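Local atomic coordinates of GCN5-related N-acetyltransferase (Brucella melitensis biovar Abortus, PDB entry 4J3G), a protein that probably transfers an acetyl group from acetyl-coenzyme A to an amine, perhaps the N-terminal alanine of a ribosomal protein. Residues 47-52 with 174-179; 104-109 with 139-144; 119-124 with 154-159; 159-164 with 179-184. All coordinates share one frame; numbering follows the deposited sequence.

Contact 1: 47-52 with 174-179; sequences NTLAIW and RWLDLL. With EDO (1,2-ethanediol), chain G.
Trp52 lays the flat of its indole against Leu176, and the pairing brings the loop after helix 34-47 of the GNAT fold up to strand 174-184. Methyl CD1 of Leu176 stands over the five-membered ring, 3.8 Å from its centroid and 16° off the normal, in a CH-pi contact. Trp52 and Leu176 run antiparallel alongside one another, which takes Leu176 CB to the six-membered ring, 3.7 Å from Trp52 CZ2. A branched leucine suits this place because its methyl and its methylene can follow both rings of the indole. At the far rim Asp177 O lies near the ring plane, 3.6 Å from Trp52 CH2, while Leu178 CB comes up obliquely. The opposite face carries C1 of an ethanediol, probably left from crystallisation, and Phe100 of the second subunit also meets Trp52 and packs on Leu178. Trp52 was modelled in two conformers, so these details hold for one of them. In it, the indole N-H turns back to its own loop: NE1 donates to Leu49 O at 2.8 Å, a bent bond (132°) that limits rotation of the ring. Leu49 reaches the strand as well. With CG anti to the carbonyl carbon (chi1 -51°), its CD1 arrives over one face of the Arg174 guanidinium and lies 4.2 Å from Leu176 CD2. The loop itself begins with an ST turn, in which Thr48 OG1 accepts the backbone N-H of Ala50 at 3.1 Å.

Contact 2: 104-109 with 139-144; sequences SELSVY and LIAGIE. With EDO (1,2-ethanediol), chain G.
The parallel strands of a beta-alpha-beta unit meet here, where Ser104 and Glu105 bridge to Leu139 and Ile140 at the closed end of the V-shaped opening characteristic of GNAT enzymes. Two backbone bonds make the join: Ile140 N donates to Ser104 O at 2.8 Å, and Ile140 O receives Leu106 N at 2.9 Å. Beyond them the strands, at 51° to each other, part company. Water 1 enters the widening gap. It accepts from Gly142 N at 2.9 Å and lies 2.6 Å from Leu106 O and near Glu105 OE2, with more acceptors about it than it has protons to give. In relatives this splay admits the pantetheine arm of acetyl-coenzyme A, and it probably does so here. Glu105 reaches the water as an extended chain with CG anti to the backbone N (chi1 174°), and its other oxygen, OE1, forms a salt bridge with Arg95 of the second subunit. A glutamate suits the place because its carboxylate can pair with that arginine through one oxygen while the other meets the water. Leu106 works on the other face. Its CD2 lies 3.2 Å from Ile140 O and 3.9 Å from Ala141 CB, while CD1 meets Leu139 CD1 at 4.0 Å, the two leucines standing roughly perpendicular. Helix 119-133 covers this apolar face through Leu124, Leu127 and Ile128, helix 148-156 adds His154 over Ala141, and strands 84-93 and 174-184 flank the pair within the sheet.

Contact 3: 119-124 with 154-159; sequences IGRTLL and HRSQGF. With SO4 (sulfate ion), chain E.
Leu124 points its CB from helix 119-133 toward Gln157, and CG, anti to the backbone N (chi1 -177°), lies 4.0 Å from Gln157 CG. From there the fork divides the work. Branch CD2 slips alongside Gln157, 3.6 Å from its CG, and also stands over one face of the His154 ring, 4.1 Å from the centroid in a CH-pi contact. Branch CD1 faces Phe159 obliquely, with CE1 at 4.2 Å. A forked aliphatic chain suits this wedge between two rings and an aliphatic stem. His154 has its own polar tie, ND1 to Ser150 O, which helps fix the ring that Leu124 meets. Nearby Arg121 extends along the rim, and Ser156 OG sits over the middle of its guanidinium face, 3.2 Å from CZ. The angles are poor for hydrogen bonding, and the hydroxyl is bonded to Leu153 O instead. At the N-terminal end of the helix Gly120 N donates to sulfate O2 at 2.9 Å; Gly116 N and Arg115 NE also bond the sulfate. Apolar packing thus joins the helices, while main-chain N-H groups and an arginine at the helix start suit an anion, consistent with the pyrophosphate site for acetyl-coenzyme A in the GNAT RxxGxG loop.

Contact 4: 159-164 with 179-184; sequences FEECGT and LFMQKI
Phe180 O takes the N-H of Cys162 at 2.8 Å, the shortest hydrogen bond between these antiparallel strands. One residue on, Gly163 O accepts Phe180 N at 3.0 Å. The extra residue is Cys162, whose backbone turns to helix-like angles; Gly163 after it takes a phi of 158°, where a side chain would be jammed against the carbonyl before it. Beyond the irregularity, Glu160 and Gln182 form a regular hydrogen-bonded pair through both backbones. Cys162 SG, small enough to lie beside the neighbouring strand, rests 3.5 Å from Gln182 OE1, the oxygen that accepts Lys166 N of the second subunit. On the other face Leu179, with CG anti to the backbone N (chi1 166°), brings CD1 within 3.6 Å of Thr164 OG1 and lies across the stem of Glu161. At the strand end Lys183 CB stands squarely over the Phe159 ring, 3.6 Å from its centroid and 3° off the normal. The long aliphatic chain serves as a lid while NZ reaches Gln157 O. Cys162 and Gly163 opposite Phe180 make a classic beta bulge, set in the hairpin of strands 160-171 and 174-184 at the edge of the GNAT sheet.

Overall arrangement
Contacts 1, 2 and 4 share one mixed sheet, in which strands 103-110, 138-144, 174-184 and 160-171 lie side by side; contact 3 packs helices 119-133 and 148-156 against one face of it. Contacts 2 and 3 lie nested within the chain loop closed by contact 1, and contact 4 follows both. Contacts 2 and 4 have centres about 10 Å apart, while contacts 1 and 3, about 19 Å apart, do not touch. Leu179 is shared by contacts 1 and 4, Phe159 by 3 and 4. Contacts 1, 2 and 4 also meet the second subunit, so the strands that shape the probable cofactor cleft help build the dimer.

Contact 1: 47-52 with 174-179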
# COMPACT_ATOMS: atom_id res chain seq x y z
N ASN A 47 -20.68 6.26 7.86
CA ASN A 47 -21.68 5.20 8.04
C ASN A 47 -21.26 3.79 7.61
O ASN A 47 -22.09 2.89 7.57
CB ASN A 47 -22.95 5.54 7.27
CG ASN A 47 -23.61 6.77 7.81
OD1 ASN A 47 -23.67 6.96 9.01
ND2 ASN A 47 -24.05 7.64 6.93
N THR A 48 -19.99 3.61 7.23
CA THR A 48 -19.57 2.30 6.70
C THR A 48 -18.14 1.97 7.04
O THR A 48 -17.34 2.85 7.41
CB THR A 48 -19.71 2.24 5.15
OG1 THR A 48 -18.59 2.89 4.54
CG2 THR A 48 -21.00 2.89 4.66
N LEU A 49 -17.78 0.72 6.77
CA LEU A 49 -16.38 0.29 6.81
C LEU A 49 -15.72 0.17 5.42
O LEU A 49 -14.70 -0.51 5.25
CB LEU A 49 -16.27 -1.03 7.56
CG LEU A 49 -16.93 -1.07 8.92
CD1 LEU A 49 -16.95 -2.50 9.45
CD2 LEU A 49 -16.22 -0.10 9.87
N ALA A 50 -16.25 0.88 4.44
CA ALA A 50 -15.68 0.93 3.08
C ALA A 50 -14.50 1.90 2.87
O ALA A 50 -13.79 1.81 1.89
CB ALA A 50 -16.78 1.28 2.09
N ILE A 51 -14.39 2.89 3.71
CA ILE A 51 -13.32 3.83 3.66
C ILE A 51 -12.88 3.83 5.11
O ILE A 51 -13.70 3.99 5.98
CB ILE A 51 -13.79 5.27 3.28
CG1 ILE A 51 -14.44 5.28 1.90
CG2 ILE A 51 -12.60 6.23 3.27
CD1 ILE A 51 -14.69 6.66 1.32
N TRP A 52 -11.58 3.63 5.34
CA TRP A 52 -11.01 3.65 6.71
C TRP A 52 -10.37 4.99 7.01
O TRP A 52 -9.18 5.10 7.38
CB TRP A 52 -10.02 2.50 6.90
CG TRP A 52 -10.66 1.14 6.77
CD1 TRP A 52 -11.98 0.87 6.60
CD2 TRP A 52 -9.98 -0.13 6.77
NE1 TRP A 52 -12.17 -0.50 6.50
CE2 TRP A 52 -10.96 -1.12 6.59
CE3 TRP A 52 -8.65 -0.51 6.88
CZ2 TRP A 52 -10.64 -2.48 6.56
CZ3 TRP A 52 -8.34 -1.84 6.84
CH2 TRP A 52 -9.32 -2.81 6.67
N ARG A 174 -12.53 -0.20 16.46
CA ARG A 174 -12.40 -1.62 16.17
C ARG A 174 -11.18 -1.86 15.31
O ARG A 174 -10.94 -1.06 14.39
CB ARG A 174 -13.62 -2.09 15.37
CG ARG A 174 -14.90 -2.06 16.14
CD ARG A 174 -16.09 -1.90 15.23
NE ARG A 174 -16.28 -3.03 14.32
CZ ARG A 174 -17.41 -3.24 13.63
NH1 ARG A 174 -18.45 -2.39 13.74
NH2 ARG A 174 -17.50 -4.29 12.83
N TRP A 175 -10.44 -2.95 15.56
CA TRP A 175 -9.45 -3.42 14.58
C TRP A 175 -10.18 -4.11 13.46
O TRP A 175 -11.13 -4.83 13.70
CB TRP A 175 -8.41 -4.38 15.15
CG TRP A 175 -7.58 -3.81 16.29
CD1 TRP A 175 -7.62 -4.23 17.59
CD2 TRP A 175 -6.63 -2.75 16.24
NE1 TRP A 175 -6.74 -3.51 18.35
CE2 TRP A 175 -6.12 -2.58 17.55
CE3 TRP A 175 -6.14 -1.92 15.23
CZ2 TRP A 175 -5.15 -1.62 17.87
CZ3 TRP A 175 -5.17 -0.97 15.56
CH2 TRP A 175 -4.70 -0.82 16.87
N LEU A 176 -9.70 -3.88 12.24
CA LEU A 176 -10.32 -4.33 11.01
C LEU A 176 -9.31 -5.07 10.14
O LEU A 176 -8.11 -4.71 10.08
CB LEU A 176 -10.80 -3.12 10.23
CG LEU A 176 -11.89 -2.27 10.93
CD1 LEU A 176 -12.11 -1.03 10.12
CD2 LEU A 176 -13.17 -3.07 11.14
N ASP A 177 -9.83 -6.04 9.39
CA ASP A 177 -9.02 -6.92 8.57
C ASP A 177 -9.16 -6.53 7.12
O ASP A 177 -10.28 -6.27 6.64
CB ASP A 177 -9.47 -8.40 8.76
CG ASP A 177 -9.24 -8.90 10.15
OD1 ASP A 177 -8.55 -8.23 10.98
OD2 ASP A 177 -9.79 -10.00 10.41
N LEU A 178 -8.04 -6.49 6.40
CA LEU A 178 -8.04 -6.09 4.99
C LEU A 178 -7.83 -7.30 4.08
O LEU A 178 -6.77 -7.91 4.13
CB LEU A 178 -6.97 -5.05 4.75
CG LEU A 178 -6.82 -4.49 3.30
CD1 LEU A 178 -8.01 -3.64 2.94
CD2 LEU A 178 -5.56 -3.66 3.13
N LEU A 179 -8.80 -7.60 3.22
CA LEU A 179 -8.63 -8.65 2.23
C LEU A 179 -8.24 -8.00 0.92
O LEU A 179 -8.85 -6.98 0.51
CB LEU A 179 -9.94 -9.41 2.02
CG LEU A 179 -9.92 -10.28 0.76
CD1 LEU A 179 -9.09 -11.53 0.86
CD2 LEU A 179 -11.31 -10.68 0.40
C1 EDO G . -11.65 -0.71 3.04
O1 EDO G . -12.37 -0.71 1.79
C2 EDO G . -10.17 -0.54 2.80
O2 EDO G . -9.92 0.85 2.72

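Contact 2: 104-109 with 139-144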
# COMPACT_ATOMS: atom_id res chain seq x y z
N SER A 104 -2.82 -0.68 -10.10
CA SER A 104 -3.70 0.36 -9.59
C SER A 104 -4.69 -0.23 -8.61
O SER A 104 -5.22 -1.36 -8.82
CB SER A 104 -4.46 1.02 -10.74
OG SER A 104 -3.59 1.69 -11.63
N GLU A 105 -5.01 0.52 -7.57
CA GLU A 105 -6.01 0.09 -6.62
C GLU A 105 -7.32 0.80 -6.90
O GLU A 105 -7.34 2.05 -7.04
CB GLU A 105 -5.59 0.40 -5.18
CG GLU A 105 -6.69 0.07 -4.20
CD GLU A 105 -6.20 -0.10 -2.78
OE1 GLU A 105 -4.95 -0.19 -2.56
OE2 GLU A 105 -7.09 -0.17 -1.89
N LEU A 106 -8.42 0.05 -6.96
CA LEU A 106 -9.68 0.64 -7.36
C LEU A 106 -10.64 0.76 -6.19
O LEU A 106 -10.53 -0.00 -5.21
CB LEU A 106 -10.28 -0.09 -8.60
CG LEU A 106 -11.12 -1.36 -8.53
CD1 LEU A 106 -11.44 -1.80 -9.96
CD2 LEU A 106 -10.48 -2.48 -7.78
N SER A 107 -11.56 1.71 -6.29
CA SER A 107 -12.61 1.93 -5.31
C SER A 107 -13.93 2.21 -5.99
O SER A 107 -13.97 2.84 -7.04
CB SER A 107 -12.28 3.13 -4.44
OG SER A 107 -11.11 2.91 -3.69
N VAL A 108 -15.00 1.71 -5.38
CA VAL A 108 -16.34 1.88 -5.88
C VAL A 108 -17.21 2.28 -4.71
O VAL A 108 -17.28 1.56 -3.71
CB VAL A 108 -16.92 0.55 -6.42
CG1 VAL A 108 -18.37 0.74 -6.86
CG2 VAL A 108 -16.09 0.02 -7.55
N TYR A 109 -17.90 3.41 -4.83
CA TYR A 109 -18.83 3.87 -3.79
C TYR A 109 -20.22 4.00 -4.33
O TYR A 109 -20.44 4.62 -5.38
CB TYR A 109 -18.41 5.24 -3.33
CG TYR A 109 -17.03 5.27 -2.83
CD1 TYR A 109 -16.75 4.94 -1.55
CD2 TYR A 109 -16.00 5.61 -3.66
CE1 TYR A 109 -15.43 4.93 -1.09
CE2 TYR A 109 -14.70 5.66 -3.20
CZ TYR A 109 -14.42 5.31 -1.92
OH TYR A 109 -13.09 5.33 -1.49
N LEU A 139 -5.36 -4.77 -11.47
CA LEU A 139 -6.22 -4.07 -10.52
C LEU A 139 -6.25 -4.75 -9.15
O LEU A 139 -6.41 -5.97 -9.04
CB LEU A 139 -7.66 -3.93 -11.03
CG LEU A 139 -7.80 -3.04 -12.29
CD1 LEU A 139 -9.16 -3.30 -12.95
CD2 LEU A 139 -7.60 -1.59 -11.93
N ILE A 140 -6.09 -3.95 -8.12
CA ILE A 140 -6.18 -4.43 -6.75
C ILE A 140 -7.41 -3.85 -6.05
O ILE A 140 -7.69 -2.66 -6.17
CB ILE A 140 -4.93 -4.01 -5.99
CG1 ILE A 140 -3.67 -4.61 -6.64
CG2 ILE A 140 -4.99 -4.47 -4.53
CD1 ILE A 140 -3.57 -6.11 -6.52
N ALA A 141 -8.13 -4.70 -5.29
CA ALA A 141 -9.20 -4.25 -4.40
C ALA A 141 -8.77 -4.60 -2.97
O ALA A 141 -8.35 -5.70 -2.72
CB ALA A 141 -10.51 -4.92 -4.74
N GLY A 142 -8.88 -3.61 -2.08
CA GLY A 142 -8.74 -3.82 -0.65
C GLY A 142 -10.10 -3.70 -0.04
O GLY A 142 -10.73 -2.64 -0.11
N ILE A 143 -10.58 -4.80 0.55
CA ILE A 143 -11.94 -4.91 1.01
C ILE A 143 -11.93 -5.34 2.47
O ILE A 143 -11.18 -6.22 2.87
CB ILE A 143 -12.69 -5.96 0.19
CG1 ILE A 143 -12.57 -5.62 -1.31
CG2 ILE A 143 -14.13 -6.07 0.65
CD1 ILE A 143 -13.08 -6.72 -2.26
N GLU A 144 -12.78 -4.70 3.25
CA GLU A 144 -12.92 -5.10 4.63
C GLU A 144 -13.36 -6.56 4.63
O GLU A 144 -14.30 -6.93 3.92
CB GLU A 144 -13.94 -4.20 5.30
CG GLU A 144 -14.04 -4.42 6.78
CD GLU A 144 -15.06 -5.46 7.15
OE1 GLU A 144 -16.20 -5.39 6.61
OE2 GLU A 144 -14.72 -6.33 7.95
C1 EDO G . -11.65 -0.71 3.04
O1 EDO G . -12.37 -0.71 1.79
C2 EDO G . -10.17 -0.54 2.80
O2 EDO G . -9.92 0.85 2.72
O HOH W 1 -9.85 -0.96 -2.84

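Contact 3: 119-124 with 154-159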
# COMPACT_ATOMS: atom_id res chain seq x y z
N ILE A 119 -25.63 -1.17 -8.94
CA ILE A 119 -24.83 0.00 -9.29
C ILE A 119 -23.34 -0.29 -9.19
O ILE A 119 -22.59 0.02 -10.12
CB ILE A 119 -25.15 1.21 -8.38
CG1 ILE A 119 -26.64 1.63 -8.55
CG2 ILE A 119 -24.19 2.37 -8.69
CD1 ILE A 119 -27.12 2.61 -7.50
N GLY A 120 -22.91 -0.84 -8.05
CA GLY A 120 -21.49 -1.13 -7.82
C GLY A 120 -20.92 -2.07 -8.89
O GLY A 120 -19.82 -1.89 -9.37
N ARG A 121 -21.69 -3.09 -9.24
CA ARG A 121 -21.23 -4.06 -10.22
C ARG A 121 -21.10 -3.42 -11.61
O ARG A 121 -20.09 -3.62 -12.29
CB ARG A 121 -22.18 -5.26 -10.27
CG ARG A 121 -21.56 -6.47 -10.96
CD ARG A 121 -22.44 -7.73 -10.91
NE ARG A 121 -22.03 -8.66 -11.97
CZ ARG A 121 -22.18 -9.98 -11.95
NH1 ARG A 121 -22.76 -10.61 -10.91
NH2 ARG A 121 -21.75 -10.68 -13.01
N THR A 122 -22.03 -2.55 -11.98
CA THR A 122 -21.98 -1.84 -13.27
C THR A 122 -20.77 -0.86 -13.35
O THR A 122 -20.09 -0.73 -14.38
CB THR A 122 -23.27 -1.02 -13.50
OG1 THR A 122 -24.43 -1.88 -13.45
CG2 THR A 122 -23.26 -0.30 -14.83
N LEU A 123 -20.57 -0.11 -12.27
CA LEU A 123 -19.40 0.73 -12.16
C LEU A 123 -18.08 -0.06 -12.28
O LEU A 123 -17.16 0.39 -12.98
CB LEU A 123 -19.42 1.50 -10.86
CG LEU A 123 -20.36 2.69 -10.84
CD1 LEU A 123 -20.59 3.12 -9.40
CD2 LEU A 123 -19.82 3.82 -11.69
N LEU A 124 -17.97 -1.17 -11.55
CA LEU A 124 -16.75 -1.97 -11.56
C LEU A 124 -16.49 -2.45 -12.97
O LEU A 124 -15.35 -2.34 -13.51
CB LEU A 124 -16.89 -3.18 -10.62
CG LEU A 124 -15.69 -4.09 -10.46
CD1 LEU A 124 -14.47 -3.27 -10.07
CD2 LEU A 124 -15.97 -5.19 -9.43
N HIS A 154 -16.85 -8.34 -6.53
CA HIS A 154 -15.56 -8.35 -7.21
C HIS A 154 -15.26 -9.71 -7.83
O HIS A 154 -14.83 -9.78 -8.94
CB HIS A 154 -14.43 -7.92 -6.26
CG HIS A 154 -14.41 -6.45 -5.96
ND1 HIS A 154 -15.32 -5.85 -5.13
CD2 HIS A 154 -13.54 -5.48 -6.34
CE1 HIS A 154 -15.04 -4.55 -5.04
NE2 HIS A 154 -13.96 -4.31 -5.74
N ARG A 155 -15.54 -10.78 -7.11
CA ARG A 155 -15.31 -12.11 -7.65
C ARG A 155 -16.09 -12.36 -8.95
O ARG A 155 -15.59 -13.00 -9.84
CB ARG A 155 -15.64 -13.19 -6.63
CG ARG A 155 -15.22 -14.57 -7.09
CD ARG A 155 -14.73 -15.48 -5.98
NE ARG A 155 -15.45 -15.40 -4.69
CZ ARG A 155 -14.85 -15.47 -3.49
NH1 ARG A 155 -13.52 -15.53 -3.37
NH2 ARG A 155 -15.59 -15.42 -2.38
N SER A 156 -17.29 -11.81 -9.02
CA SER A 156 -18.13 -11.93 -10.22
C SER A 156 -17.52 -11.31 -11.45
O SER A 156 -17.86 -11.68 -12.60
CB SER A 156 -19.57 -11.38 -9.97
OG SER A 156 -19.65 -9.93 -10.03
N GLN A 157 -16.59 -10.39 -11.24
CA GLN A 157 -15.91 -9.73 -12.33
C GLN A 157 -14.50 -10.29 -12.56
O GLN A 157 -13.74 -9.71 -13.31
CB GLN A 157 -15.80 -8.23 -12.01
CG GLN A 157 -17.13 -7.52 -11.90
CD GLN A 157 -17.89 -7.67 -13.17
OE1 GLN A 157 -17.38 -7.33 -14.24
NE2 GLN A 157 -19.08 -8.25 -13.10
N GLY A 158 -14.15 -11.39 -11.93
CA GLY A 158 -12.92 -12.06 -12.24
C GLY A 158 -11.78 -11.77 -11.30
O GLY A 158 -10.69 -12.23 -11.52
N PHE A 159 -12.05 -11.03 -10.22
CA PHE A 159 -11.07 -10.85 -9.17
C PHE A 159 -10.92 -12.16 -8.37
O PHE A 159 -11.89 -12.89 -8.20
CB PHE A 159 -11.49 -9.75 -8.22
CG PHE A 159 -11.28 -8.37 -8.76
CD1 PHE A 159 -12.12 -7.84 -9.75
CD2 PHE A 159 -10.25 -7.58 -8.29
CE1 PHE A 159 -11.89 -6.56 -10.27
CE2 PHE A 159 -10.05 -6.29 -8.78
CZ PHE A 159 -10.86 -5.80 -9.79
S SO4 E . -24.05 -2.50 -4.30
O1 SO4 E . -24.54 -3.91 -4.20
O2 SO4 E . -24.19 -2.03 -5.72
O3 SO4 E . -24.99 -1.69 -3.47
O4 SO4 E . -22.65 -2.41 -3.80

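Contact 4: 159-164 with 179-184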
# COMPACT_ATOMS: atom_id res chain seq x y z
N PHE A 159 -12.05 -11.03 -10.22
CA PHE A 159 -11.07 -10.85 -9.17
C PHE A 159 -10.92 -12.16 -8.37
O PHE A 159 -11.89 -12.89 -8.20
CB PHE A 159 -11.49 -9.75 -8.22
CG PHE A 159 -11.28 -8.37 -8.76
CD1 PHE A 159 -12.12 -7.84 -9.75
CD2 PHE A 159 -10.25 -7.58 -8.29
CE1 PHE A 159 -11.89 -6.56 -10.27
CE2 PHE A 159 -10.05 -6.29 -8.78
CZ PHE A 159 -10.86 -5.80 -9.79
N GLU A 160 -9.69 -12.44 -7.92
CA GLU A 160 -9.38 -13.59 -7.05
C GLU A 160 -8.84 -13.09 -5.73
O GLU A 160 -8.21 -12.02 -5.69
CB GLU A 160 -8.35 -14.55 -7.70
CG GLU A 160 -8.77 -15.11 -9.07
CD GLU A 160 -8.10 -16.45 -9.44
OE1 GLU A 160 -6.94 -16.72 -9.02
OE2 GLU A 160 -8.75 -17.24 -10.15
N GLU A 161 -9.04 -13.86 -4.66
CA GLU A 161 -8.47 -13.48 -3.37
C GLU A 161 -6.97 -13.71 -3.32
O GLU A 161 -6.46 -14.73 -3.79
CB GLU A 161 -9.12 -14.24 -2.21
CG GLU A 161 -10.59 -14.05 -2.11
CD GLU A 161 -11.15 -14.54 -0.79
OE1 GLU A 161 -10.38 -15.13 0.06
OE2 GLU A 161 -12.35 -14.28 -0.60
N CYS A 162 -6.28 -12.78 -2.71
CA CYS A 162 -4.84 -12.87 -2.50
C CYS A 162 -4.62 -13.34 -1.08
O CYS A 162 -3.87 -14.28 -0.85
CB CYS A 162 -4.23 -11.51 -2.70
SG CYS A 162 -4.44 -10.94 -4.41
N GLY A 163 -5.28 -12.71 -0.12
CA GLY A 163 -5.05 -12.99 1.28
C GLY A 163 -5.48 -11.85 2.17
O GLY A 163 -5.90 -10.81 1.67
N THR A 164 -5.40 -12.07 3.48
CA THR A 164 -5.94 -11.10 4.43
C THR A 164 -4.88 -10.64 5.40
O THR A 164 -4.19 -11.45 6.03
CB THR A 164 -7.10 -11.74 5.22
OG1 THR A 164 -8.11 -12.16 4.31
CG2 THR A 164 -7.70 -10.78 6.19
N LEU A 179 -8.80 -7.60 3.22
CA LEU A 179 -8.63 -8.65 2.23
C LEU A 179 -8.24 -8.00 0.92
O LEU A 179 -8.85 -6.98 0.51
CB LEU A 179 -9.94 -9.41 2.02
CG LEU A 179 -9.92 -10.28 0.76
CD1 LEU A 179 -9.09 -11.53 0.86
CD2 LEU A 179 -11.31 -10.68 0.40
N PHE A 180 -7.15 -8.49 0.33
CA PHE A 180 -6.77 -8.06 -0.99
C PHE A 180 -7.30 -9.06 -2.04
O PHE A 180 -7.20 -10.29 -1.85
CB PHE A 180 -5.24 -7.93 -1.12
CG PHE A 180 -4.66 -6.64 -0.61
CD1 PHE A 180 -5.12 -5.42 -1.03
CD2 PHE A 180 -3.56 -6.65 0.25
CE1 PHE A 180 -4.55 -4.23 -0.60
CE2 PHE A 180 -2.99 -5.47 0.69
CZ PHE A 180 -3.49 -4.26 0.26
N MET A 181 -7.87 -8.52 -3.12
CA MET A 181 -8.20 -9.26 -4.33
C MET A 181 -7.55 -8.59 -5.48
O MET A 181 -7.26 -7.39 -5.43
CB MET A 181 -9.73 -9.29 -4.60
CG MET A 181 -10.52 -9.81 -3.43
SD MET A 181 -12.28 -9.94 -3.70
CE MET A 181 -12.32 -11.46 -4.63
N GLN A 182 -7.38 -9.35 -6.55
CA GLN A 182 -6.68 -8.81 -7.73
C GLN A 182 -7.31 -9.36 -8.97
O GLN A 182 -7.88 -10.50 -8.99
CB GLN A 182 -5.16 -9.13 -7.73
CG GLN A 182 -4.82 -10.57 -8.01
CD GLN A 182 -3.32 -10.80 -8.15
OE1 GLN A 182 -2.77 -11.56 -7.41
NE2 GLN A 182 -2.68 -10.12 -9.09
N LYS A 183 -7.14 -8.59 -10.03
CA LYS A 183 -7.52 -8.99 -11.40
C LYS A 183 -6.36 -8.63 -12.35
O LYS A 183 -5.95 -7.49 -12.41
CB LYS A 183 -8.81 -8.29 -11.84
CG LYS A 183 -9.37 -8.84 -13.15
CD LYS A 183 -10.61 -8.09 -13.65
CE LYS A 183 -10.98 -8.52 -15.08
NZ LYS A 183 -11.35 -9.95 -15.18
N ILE A 184 -5.85 -9.60 -13.09
CA ILE A 184 -4.74 -9.33 -14.05
C ILE A 184 -5.37 -9.09 -15.40
O ILE A 184 -6.18 -9.89 -15.89
CB ILE A 184 -3.69 -10.49 -14.13
CG1 ILE A 184 -2.97 -10.67 -12.79
CG2 ILE A 184 -2.63 -10.21 -15.21
CD1 ILE A 184 -2.08 -11.89 -12.71